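Local coordinates for beta-agarase D (Zobellia galactanivorans, PDB 4ASM), which hydrolyses the beta-1,4-linkages between galactose and 3,6-anhydro-galactose in agarose with retention of configuration, through the family GH16 catalytic domain that makes up this chain, at residues A[29-35]-A[54-58]; A[123-129]-A[318-323]; A[132-138]-A[354-360]. One frame throughout, in Å; residues are numbered along the deposited sequence.

Contact 1: A[29-35]-A[54-58]. With CA (calcium ion), chain B.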
loop_
_atom_site.group_PDB
_atom_site.type_symbol
_atom_site.label_atom_id
_atom_site.label_comp_id
_atom_site.label_asym_id
_atom_site.label_seq_id
_atom_site.Cartn_x
_atom_site.Cartn_y
_atom_site.Cartn_z
ATOM N N THR A 29 -13.944 9.273 13.523
ATOM C CA THR A 29 -15.228 9.163 12.858
ATOM C C THR A 29 -15.228 9.739 11.434
ATOM O O THR A 29 -15.723 9.099 10.504
ATOM C CB THR A 29 -16.309 9.808 13.774
ATOM O OG1 THR A 29 -16.690 8.845 14.779
ATOM C CG2 THR A 29 -17.522 10.236 13.013
ATOM N N ALA A 30 -14.619 10.907 11.248
ATOM C CA ALA A 30 -14.642 11.550 9.936
ATOM C C ALA A 30 -13.828 10.768 8.908
ATOM O O ALA A 30 -14.219 10.671 7.760
ATOM C CB ALA A 30 -14.153 12.981 10.021
ATOM N N ALA A 31 -12.702 10.197 9.348
ATOM C CA ALA A 31 -11.847 9.422 8.436
ATOM C C ALA A 31 -12.425 8.066 8.052
ATOM O O ALA A 31 -12.206 7.582 6.939
ATOM C CB ALA A 31 -10.473 9.223 9.038
ATOM N N SER A 32 -13.129 7.445 8.994
ATOM C CA SER A 32 -13.589 6.069 8.808
ATOM C C SER A 32 -14.814 5.986 7.910
ATOM O O SER A 32 -15.607 6.921 7.833
ATOM C CB SER A 32 -13.857 5.430 10.168
ATOM O OG SER A 32 -12.682 5.478 10.954
ATOM N N ASP A 33 -14.972 4.858 7.230
ATOM C CA ASP A 33 -16.067 4.702 6.291
ATOM C C ASP A 33 -16.393 3.216 6.107
ATOM O O ASP A 33 -15.515 2.425 5.723
ATOM C CB ASP A 33 -15.688 5.324 4.935
ATOM C CG ASP A 33 -16.890 5.604 4.057
ATOM O OD1 ASP A 33 -17.984 5.047 4.354
ATOM O OD2 ASP A 33 -16.736 6.362 3.082
ATOM N N ASP A 34 -17.635 2.821 6.375
ATOM C CA ASP A 34 -18.045 1.456 6.045
ATOM C C ASP A 34 -18.821 1.305 4.729
ATOM O O ASP A 34 -19.369 0.226 4.449
ATOM C CB ASP A 34 -18.692 0.686 7.229
ATOM C CG ASP A 34 -19.948 1.336 7.773
ATOM O OD1 ASP A 34 -20.367 2.395 7.252
ATOM O OD2 ASP A 34 -20.498 0.760 8.756
ATOM N N PHE A 35 -18.839 2.373 3.917
ATOM C CA PHE A 35 -19.222 2.312 2.494
ATOM C C PHE A 35 -20.591 1.686 2.216
ATOM O O PHE A 35 -20.738 0.925 1.266
ATOM C CB PHE A 35 -18.158 1.544 1.682
ATOM C CG PHE A 35 -16.800 2.211 1.664
ATOM C CD1 PHE A 35 -16.660 3.475 1.109
ATOM C CD2 PHE A 35 -15.655 1.559 2.149
ATOM C CE1 PHE A 35 -15.419 4.103 1.059
ATOM C CE2 PHE A 35 -14.403 2.184 2.093
ATOM C CZ PHE A 35 -14.285 3.447 1.559
ATOM N N MET A 54 -18.552 14.601 3.382
ATOM C CA MET A 54 -17.534 14.489 2.354
ATOM C C MET A 54 -16.395 13.739 3.011
ATOM O O MET A 54 -15.666 14.309 3.822
ATOM C CB MET A 54 -17.037 15.867 1.937
ATOM C CG MET A 54 -18.112 16.815 1.487
ATOM S SD MET A 54 -17.570 18.530 1.703
ATOM C CE MET A 54 -18.747 19.326 0.597
ATOM N N LYS A 55 -16.232 12.462 2.678
ATOM C CA LYS A 55 -15.137 11.695 3.258
ATOM C C LYS A 55 -14.003 11.449 2.271
ATOM O O LYS A 55 -12.884 11.191 2.694
ATOM C CB LYS A 55 -15.642 10.342 3.757
ATOM C CG LYS A 55 -16.496 10.429 4.996
ATOM C CD LYS A 55 -16.870 9.055 5.495
ATOM C CE LYS A 55 -17.750 9.151 6.733
ATOM N NZ LYS A 55 -16.905 9.397 7.932
ATOM N N TRP A 56 -14.312 11.470 0.982
ATOM C CA TRP A 56 -13.352 11.160 -0.066
ATOM C C TRP A 56 -13.540 12.078 -1.250
ATOM O O TRP A 56 -14.615 12.678 -1.411
ATOM C CB TRP A 56 -13.554 9.724 -0.595
ATOM C CG TRP A 56 -13.592 8.657 0.450
ATOM C CD1 TRP A 56 -14.681 8.228 1.132
ATOM C CD2 TRP A 56 -12.485 7.871 0.922
ATOM N NE1 TRP A 56 -14.339 7.228 2.002
ATOM C CE2 TRP A 56 -12.993 6.991 1.904
ATOM C CE3 TRP A 56 -11.115 7.811 0.595
ATOM C CZ2 TRP A 56 -12.181 6.068 2.591
ATOM C CZ3 TRP A 56 -10.304 6.902 1.275
ATOM C CH2 TRP A 56 -10.841 6.030 2.264
ATOM N N TYR A 57 -12.528 12.156 -2.102
ATOM C CA TYR A 57 -12.729 12.591 -3.488
ATOM C C TYR A 57 -12.148 11.564 -4.458
ATOM O O TYR A 57 -11.225 10.805 -4.110
ATOM C CB TYR A 57 -12.235 14.021 -3.766
ATOM C CG TYR A 57 -10.825 14.336 -3.342
ATOM C CD1 TYR A 57 -10.557 14.822 -2.068
ATOM C CD2 TYR A 57 -9.755 14.171 -4.223
ATOM C CE1 TYR A 57 -9.257 15.139 -1.678
ATOM C CE2 TYR A 57 -8.454 14.481 -3.840
ATOM C CZ TYR A 57 -8.214 14.959 -2.569
ATOM O OH TYR A 57 -6.913 15.260 -2.194
ATOM N N ASN A 58 -12.706 11.539 -5.666
ATOM C CA ASN A 58 -12.413 10.502 -6.654
ATOM C C ASN A 58 -11.190 10.800 -7.512
ATOM O O ASN A 58 -11.183 10.534 -8.731
ATOM C CB ASN A 58 -13.657 10.184 -7.514
ATOM C CG ASN A 58 -14.174 11.398 -8.296
ATOM O OD1 ASN A 58 -13.755 12.541 -8.057
ATOM N ND2 ASN A 58 -15.088 11.146 -9.240
HETATM CA CA CA B . -19.618 -2.087 4.030
HETATM O O HOH W 1 -12.848 12.032 5.868
HETATM O O HOH W 2 -21.298 -3.817 3.763
#
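The indole of Trp-56 meets Asp-33 at its edge: NE1 donates to Asp-33 OD2 (2.8 Å, N-H...O 148°), with the oxygen almost in the ring plane and the anti lone pair taking the bond. Nearby, the Phe-35 ring lies slid against the indole, its centroid 5.3 Å from that of the five-membered ring and the planes 28° apart. The overlap is therefore slight, and touching is left to the Phe-35 rim, with CZ 3.5 Å from Trp-56 CZ2. One Phe-35 face carries the carboxylate carbon of Asp-33, offset toward the rim. With CG anti to the backbone N (chi1 -162°), that carboxylate can serve both its own loop and the strand: OD1 accepts from Phe-35 N at 2.8 Å, closing an Asx turn, while OD2 is shared between Trp-56 and the hydroxyl of Tyr-37. Lys-55 and Trp-56 both face Phe-48 in a classic beta bulge, which lets two consecutive side chains point at the 29-35 loop of this GH16 domain. Lys-55 runs extended as far as CE and then bends at its last torsion, bringing its ammonium among backbone carbonyls. NZ donates to Ser-32 O at 2.8 Å, nearly along the C=O axis, and to Ala-30 O at 3.0 Å from above the carbonyl plane; Thr-29 O is also 2.8 Å from NZ. Water 1 links Ala-30 O to Lys-55 O. Next to the Asx turn, Asp-34 O binds the calcium ion at 2.4 Å, a site completed by Asp-9, Asn-36, Gly-89, Asp-354 and water 2.

Contact 2: A[123-129]-A[318-323]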
loop_
_atom_site.group_PDB
_atom_site.type_symbol
_atom_site.label_atom_id
_atom_site.label_comp_id
_atom_site.label_asym_id
_atom_site.label_seq_id
_atom_site.Cartn_x
_atom_site.Cartn_y
_atom_site.Cartn_z
ATOM N N ILE A 123 -8.692 7.155 -5.214
ATOM C CA ILE A 123 -9.378 8.085 -4.325
ATOM C C ILE A 123 -8.466 8.530 -3.207
ATOM O O ILE A 123 -7.521 7.823 -2.841
ATOM C CB ILE A 123 -10.685 7.481 -3.733
ATOM C CG1 ILE A 123 -10.370 6.391 -2.709
ATOM C CG2 ILE A 123 -11.577 6.958 -4.852
ATOM C CD1 ILE A 123 -11.635 5.827 -2.040
ATOM N N THR A 124 -8.804 9.683 -2.622
ATOM C CA THR A 124 -8.097 10.239 -1.467
ATOM C C THR A 124 -9.117 10.591 -0.372
ATOM O O THR A 124 -10.170 11.170 -0.671
ATOM C CB THR A 124 -7.404 11.537 -1.882
ATOM O OG1 THR A 124 -6.485 11.272 -2.953
ATOM C CG2 THR A 124 -6.626 12.128 -0.727
ATOM N N ASN A 125 -8.815 10.232 0.870
ATOM C CA ASN A 125 -9.634 10.580 2.032
ATOM C C ASN A 125 -9.420 12.034 2.423
ATOM O O ASN A 125 -8.299 12.560 2.321
ATOM C CB ASN A 125 -9.304 9.604 3.189
ATOM C CG ASN A 125 -10.361 9.565 4.275
ATOM O OD1 ASN A 125 -10.943 8.500 4.566
ATOM N ND2 ASN A 125 -10.588 10.678 4.900
ATOM N N LYS A 126 -10.503 12.702 2.839
ATOM C CA LYS A 126 -10.405 14.138 3.157
ATOM C C LYS A 126 -9.812 14.405 4.542
ATOM O O LYS A 126 -9.549 15.560 4.885
ATOM C CB LYS A 126 -11.783 14.780 3.047
ATOM C CG LYS A 126 -12.321 14.672 1.642
ATOM C CD LYS A 126 -12.180 15.960 0.901
ATOM C CE LYS A 126 -13.449 16.743 0.965
ATOM N NZ LYS A 126 -13.240 18.035 0.271
ATOM N N THR A 127 -9.622 13.346 5.328
ATOM C CA THR A 127 -9.076 13.456 6.670
ATOM C C THR A 127 -7.715 12.783 6.696
ATOM O O THR A 127 -7.627 11.568 6.455
ATOM C CB THR A 127 -10.005 12.810 7.714
ATOM O OG1 THR A 127 -11.308 13.401 7.598
ATOM C CG2 THR A 127 -9.450 13.030 9.141
ATOM N N ARG A 128 -6.678 13.560 7.001
ATOM C CA ARG A 128 -5.309 13.048 7.049
ATOM C C ARG A 128 -5.031 12.293 8.335
ATOM O O ARG A 128 -5.741 12.430 9.327
ATOM C CB ARG A 128 -4.309 14.189 6.834
ATOM C CG ARG A 128 -4.389 14.737 5.416
ATOM C CD ARG A 128 -3.422 15.880 5.183
ATOM N NE ARG A 128 -3.506 16.360 3.805
ATOM C CZ ARG A 128 -3.349 17.635 3.457
ATOM N NH1 ARG A 128 -3.078 18.538 4.395
ATOM N NH2 ARG A 128 -3.427 18.005 2.188
ATOM N N VAL A 129 -3.990 11.469 8.301
ATOM C CA VAL A 129 -3.597 10.699 9.478
ATOM C C VAL A 129 -2.133 10.945 9.834
ATOM O O VAL A 129 -1.304 11.269 8.967
ATOM C CB VAL A 129 -3.859 9.188 9.271
ATOM C CG1 VAL A 129 -5.330 8.922 8.917
ATOM C CG2 VAL A 129 -2.952 8.574 8.201
ATOM N N GLU A 318 2.148 14.223 8.389
ATOM C CA GLU A 318 0.794 13.708 8.178
ATOM C C GLU A 318 0.630 13.230 6.727
ATOM O O GLU A 318 1.282 13.728 5.789
ATOM C CB GLU A 318 -0.303 14.726 8.536
ATOM C CG GLU A 318 -0.349 15.925 7.611
ATOM C CD GLU A 318 -1.489 16.884 7.901
ATOM O OE1 GLU A 318 -2.313 16.597 8.792
ATOM O OE2 GLU A 318 -1.540 17.917 7.192
ATOM N N MET A 319 -0.272 12.269 6.558
ATOM C CA MET A 319 -0.439 11.579 5.287
ATOM C C MET A 319 -1.897 11.479 4.836
ATOM O O MET A 319 -2.807 11.405 5.660
ATOM C CB MET A 319 0.165 10.175 5.376
ATOM C CG MET A 319 1.665 10.206 5.635
ATOM S SD MET A 319 2.345 8.541 5.561
ATOM C CE MET A 319 4.013 8.930 6.122
ATOM N N ASP A 320 -2.100 11.534 3.519
ATOM C CA ASP A 320 -3.391 11.234 2.911
ATOM C C ASP A 320 -3.595 9.738 2.790
ATOM O O ASP A 320 -2.682 9.007 2.394
ATOM C CB ASP A 320 -3.449 11.818 1.496
ATOM C CG ASP A 320 -3.295 13.334 1.485
ATOM O OD1 ASP A 320 -4.013 13.999 2.264
ATOM O OD2 ASP A 320 -2.477 13.844 0.698
ATOM N N ILE A 321 -4.816 9.289 3.081
ATOM C CA ILE A 321 -5.207 7.893 2.811
ATOM C C ILE A 321 -5.644 7.804 1.356
ATOM O O ILE A 321 -6.537 8.554 0.925
ATOM C CB ILE A 321 -6.379 7.412 3.687
ATOM C CG1 ILE A 321 -6.060 7.549 5.168
ATOM C CG2 ILE A 321 -6.721 5.950 3.347
ATOM C CD1 ILE A 321 -7.304 7.485 6.063
ATOM N N ILE A 322 -5.005 6.903 0.614
ATOM C CA ILE A 322 -5.298 6.689 -0.800
ATOM C C ILE A 322 -5.656 5.221 -1.027
ATOM O O ILE A 322 -5.026 4.306 -0.478
ATOM C CB ILE A 322 -4.079 7.067 -1.678
ATOM C CG1 ILE A 322 -3.727 8.565 -1.460
ATOM C CG2 ILE A 322 -4.359 6.756 -3.143
ATOM C CD1 ILE A 322 -2.447 9.031 -2.107
ATOM N N ILE A 323 -6.710 4.992 -1.803
ATOM C CA ILE A 323 -7.034 3.634 -2.235
ATOM C C ILE A 323 -7.060 3.666 -3.735
ATOM O O ILE A 323 -7.662 4.567 -4.331
ATOM C CB ILE A 323 -8.385 3.147 -1.661
ATOM C CG1 ILE A 323 -8.334 3.182 -0.135
ATOM C CG2 ILE A 323 -8.679 1.724 -2.189
ATOM C CD1 ILE A 323 -9.663 2.831 0.524
HETATM O O HOH W 3 -6.504 11.356 3.999
HETATM O O HOH W 4 -6.630 14.694 2.443
HETATM O O HOH W 5 -3.489 16.190 -0.119
#
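Arg-128 joins two acids of 318-323 in a three-residue salt-bridge network. NE donates to Asp-320 OD1 at 2.9 Å (159°), the oxygen lying in the guanidinium plane, whereas NH1 meets Glu-318 OE2 at a longer 3.3 Å from above the carboxylate plane. The two carboxylates are turned 51° and 66° from the guanidinium, so neither makes a flat, two-pronged pair. An extended chain from CG to NE carries the group alongside Asp-320, whose OD2 goes on to His-61. Water 5 bridges Arg-128 NH2 and Asp-320 OD2, and water 4 joins Asp-320 OD1 to Asn-125 O.

Behind this network stand two antiparallel ladders. Ile-123 and Ile-323 form a hydrogen-bonded pair, Thr-124 and Ile-322 a non-hydrogen-bonded one, and Val-129 with Met-319 a single bridge. Asn-125 N donates to Ile-321 O at 2.8 Å, carrying the first ladder to a break where the register shifts by two; water 3 bridges it, donating to Asn-125 O and Thr-127 O while accepting from Ile-321 N. Val-129 CG1 lies 3.8 Å from Ile-321 CD1. In the GH16 beta-sandwich, strand 320-326 lies between strands 112-125 and 147-153, while strand 56-57 borders 112-125 and strand 90-96 packs on Ile-123 and Ile-323.

Contact 3: A[132-138]-A[354-360]. With CA (calcium ion), chain B.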
loop_
_atom_site.group_PDB
_atom_site.type_symbol
_atom_site.label_atom_id
_atom_site.label_comp_id
_atom_site.label_asym_id
_atom_site.label_seq_id
_atom_site.Cartn_x
_atom_site.Cartn_y
_atom_site.Cartn_z
ATOM N N PRO A 132 0.279 8.846 16.518
ATOM C CA PRO A 132 -0.045 7.431 16.540
ATOM C C PRO A 132 -1.422 7.189 15.931
ATOM O O PRO A 132 -2.394 7.869 16.278
ATOM C CB PRO A 132 -0.026 7.088 18.034
ATOM C CG PRO A 132 -0.405 8.404 18.714
ATOM C CD PRO A 132 -0.005 9.515 17.803
ATOM N N VAL A 133 -1.500 6.227 15.016
ATOM C CA VAL A 133 -2.754 5.965 14.314
ATOM C C VAL A 133 -2.739 4.538 13.772
ATOM O O VAL A 133 -1.698 4.061 13.300
ATOM C CB VAL A 133 -3.008 6.997 13.176
ATOM C CG1 VAL A 133 -1.971 6.871 12.068
ATOM C CG2 VAL A 133 -4.434 6.895 12.638
ATOM N N PHE A 134 -3.893 3.890 13.851
ATOM C CA PHE A 134 -4.100 2.559 13.269
ATOM C C PHE A 134 -5.153 2.627 12.167
ATOM O O PHE A 134 -6.249 3.164 12.376
ATOM C CB PHE A 134 -4.528 1.576 14.371
ATOM C CG PHE A 134 -4.912 0.213 13.868
ATOM C CD1 PHE A 134 -3.954 -0.637 13.331
ATOM C CD2 PHE A 134 -6.237 -0.211 13.946
ATOM C CE1 PHE A 134 -4.324 -1.896 12.859
ATOM C CE2 PHE A 134 -6.621 -1.470 13.477
ATOM C CZ PHE A 134 -5.647 -2.308 12.928
ATOM N N VAL A 135 -4.800 2.121 10.985
ATOM C CA VAL A 135 -5.705 2.150 9.829
ATOM C C VAL A 135 -5.874 0.718 9.361
ATOM O O VAL A 135 -4.884 0.045 9.101
ATOM C CB VAL A 135 -5.120 3.016 8.660
ATOM C CG1 VAL A 135 -6.122 3.128 7.503
ATOM C CG2 VAL A 135 -4.741 4.420 9.165
ATOM N N GLU A 136 -7.116 0.266 9.238
ATOM C CA GLU A 136 -7.374 -1.111 8.806
ATOM C C GLU A 136 -8.559 -1.180 7.855
ATOM O O GLU A 136 -9.564 -0.492 8.073
ATOM C CB GLU A 136 -7.648 -2.010 10.033
ATOM C CG GLU A 136 -7.820 -3.495 9.717
ATOM C CD GLU A 136 -8.324 -4.299 10.886
ATOM O OE1 GLU A 136 -9.148 -3.774 11.661
ATOM O OE2 GLU A 136 -7.908 -5.468 11.029
ATOM N N ALA A 137 -8.459 -2.023 6.824
ATOM C CA ALA A 137 -9.539 -2.201 5.860
ATOM C C ALA A 137 -9.920 -3.656 5.698
ATOM O O ALA A 137 -9.076 -4.544 5.852
ATOM C CB ALA A 137 -9.155 -1.619 4.501
ATOM N N ARG A 138 -11.197 -3.889 5.392
ATOM C CA ARG A 138 -11.640 -5.208 4.963
ATOM C C ARG A 138 -11.846 -5.101 3.465
ATOM O O ARG A 138 -12.636 -4.286 2.986
ATOM C CB ARG A 138 -12.923 -5.642 5.674
ATOM C CG ARG A 138 -13.363 -7.039 5.279
ATOM C CD ARG A 138 -14.496 -7.533 6.206
ATOM N NE ARG A 138 -14.807 -8.937 5.904
ATOM C CZ ARG A 138 -15.760 -9.342 5.069
ATOM N NH1 ARG A 138 -16.525 -8.464 4.436
ATOM N NH2 ARG A 138 -15.933 -10.645 4.847
ATOM N N ASP A 354 -15.003 -3.287 1.799
ATOM C CA ASP A 354 -16.192 -3.309 2.640
ATOM C C ASP A 354 -16.179 -2.151 3.631
ATOM O O ASP A 354 -17.210 -1.502 3.863
ATOM C CB ASP A 354 -16.218 -4.661 3.352
ATOM C CG ASP A 354 -17.477 -4.901 4.186
ATOM O OD1 ASP A 354 -18.483 -4.154 4.064
ATOM O OD2 ASP A 354 -17.452 -5.867 4.965
ATOM N N TRP A 355 -15.011 -1.892 4.210
ATOM C CA TRP A 355 -14.860 -0.817 5.175
ATOM C C TRP A 355 -13.400 -0.487 5.405
ATOM O O TRP A 355 -12.518 -1.310 5.170
ATOM C CB TRP A 355 -15.541 -1.150 6.504
ATOM C CG TRP A 355 -15.222 -2.469 7.180
ATOM C CD1 TRP A 355 -16.048 -3.557 7.224
ATOM C CD2 TRP A 355 -14.076 -2.806 8.003
ATOM N NE1 TRP A 355 -15.483 -4.555 7.983
ATOM C CE2 TRP A 355 -14.278 -4.126 8.468
ATOM C CE3 TRP A 355 -12.889 -2.140 8.354
ATOM C CZ2 TRP A 355 -13.348 -4.790 9.287
ATOM C CZ3 TRP A 355 -11.960 -2.803 9.168
ATOM C CH2 TRP A 355 -12.206 -4.118 9.634
ATOM N N ILE A 356 -13.162 0.738 5.859
ATOM C CA ILE A 356 -11.867 1.165 6.344
ATOM C C ILE A 356 -12.090 1.958 7.627
ATOM O O ILE A 356 -12.917 2.881 7.670
ATOM C CB ILE A 356 -11.073 1.952 5.257
ATOM C CG1 ILE A 356 -9.641 2.264 5.724
ATOM C CG2 ILE A 356 -11.845 3.202 4.798
ATOM C CD1 ILE A 356 -8.766 2.790 4.609
ATOM N N ARG A 357 -11.367 1.575 8.673
ATOM C CA ARG A 357 -11.520 2.219 9.971
ATOM C C ARG A 357 -10.186 2.785 10.434
ATOM O O ARG A 357 -9.116 2.231 10.135
ATOM C CB ARG A 357 -12.086 1.227 11.002
ATOM C CG ARG A 357 -11.195 0.057 11.354
ATOM C CD ARG A 357 -11.968 -0.916 12.247
ATOM N NE ARG A 357 -11.208 -2.117 12.563
ATOM C CZ ARG A 357 -11.526 -2.948 13.549
ATOM N NH1 ARG A 357 -12.575 -2.686 14.336
ATOM N NH2 ARG A 357 -10.815 -4.050 13.725
ATOM N N VAL A 358 -10.262 3.882 11.180
ATOM C CA VAL A 358 -9.087 4.610 11.624
ATOM C C VAL A 358 -9.274 4.878 13.108
ATOM O O VAL A 358 -10.323 5.400 13.508
ATOM C CB VAL A 358 -8.958 5.942 10.865
ATOM C CG1 VAL A 358 -7.764 6.727 11.367
ATOM C CG2 VAL A 358 -8.851 5.693 9.360
ATOM N N TYR A 359 -8.273 4.511 13.917
ATOM C CA TYR A 359 -8.290 4.777 15.364
ATOM C C TYR A 359 -7.016 5.479 15.812
ATOM O O TYR A 359 -5.960 5.360 15.180
ATOM C CB TYR A 359 -8.380 3.475 16.157
ATOM C CG TYR A 359 -9.615 2.644 15.941
ATOM C CD1 TYR A 359 -10.767 2.820 16.725
ATOM C CD2 TYR A 359 -9.626 1.629 14.981
ATOM C CE1 TYR A 359 -11.904 2.022 16.514
ATOM C CE2 TYR A 359 -10.730 0.837 14.778
ATOM C CZ TYR A 359 -11.878 1.026 15.544
ATOM O OH TYR A 359 -12.964 0.209 15.319
ATOM N N LYS A 360 -7.120 6.225 16.905
ATOM C CA LYS A 360 -5.928 6.692 17.591
ATOM C C LYS A 360 -5.981 6.248 19.053
ATOM O O LYS A 360 -7.073 6.131 19.615
ATOM C CB LYS A 360 -5.796 8.212 17.479
ATOM C CG LYS A 360 -5.701 8.736 16.044
ATOM C CD LYS A 360 -5.663 10.263 15.996
ATOM C CE LYS A 360 -4.315 10.809 16.423
ATOM N NZ LYS A 360 -3.235 10.476 15.414
HETATM CA CA CA B . -19.618 -2.087 4.030
HETATM O O HOH W 2 -21.298 -3.817 3.763
#
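Glu-136 OE1 takes two N-H groups from Arg-357, NH2 at 2.7 Å through the syn lone pair and NE at 2.8 Å, almost in line with the C-O bond. Carboxylate and guanidinium are 13° from coplanar, a side-on grip on one oxygen; OE2 turns to Arg-222, so both oxygens of this buried acid have a cationic partner. Arg-357 CG sits between the backbone N and the carbonyl carbon (chi1 65°), which stands the chain alongside Glu-136. Trp-355 lies on the same face. Arg-138 CB lies over its five-membered ring, 3.7 Å from the centroid, in a CH-pi contact, and Glu-136 OE1 is at the indole's edge. An alanine in place of Trp-355 would probably leave the Arg-138 methylenes without their apolar cover and open a gap beside the Glu-136 carboxylate. At the far end Phe-134 presents its ring edge to Tyr-359 CD2. Val-133 CG2 meets Val-358 CG1 at 3.6 Å; on the face opposite Glu-136, Val-135 packs against Ile-356.

Asp-354 and Trp-355 both face Arg-138 in a classic beta bulge. Asp-354 OD2 takes Arg-138 NH1 at 2.8 Å, while OD1 at 2.4 Å and its backbone O at 2.5 Å bind the calcium ion. One face polar and aromatic, the other aliphatic, this long antiparallel strand pair fits the jelly-roll beta-sandwich of GH16 enzymes, with the calcium site at the bulge in strand 350-362.

Overall arrangement
All three contacts are largely buried, but contact 1 lies farther out, its centre about 18 Å from the chain centre against about 12 and 13 Å for contacts 2 and 3, with exposed Thr-29 and Ala-30 at its rim. Contact 3 is a continuous strand pair, contact 2 two short ladders split by water, contact 1 a loop laid against a bulged strand chiefly through side chains. Contacts 1 and 3 share the calcium ion and are joined by the backbone bond from Asp-33 N to Ile-356 O. Contact 1 meets contact 2 where strands 56-57 and 112-125 run side by side. Contacts 2 and 3 touch through aliphatic groups, Ile-321 against Ile-356 and Val-358, away from their salt bridges.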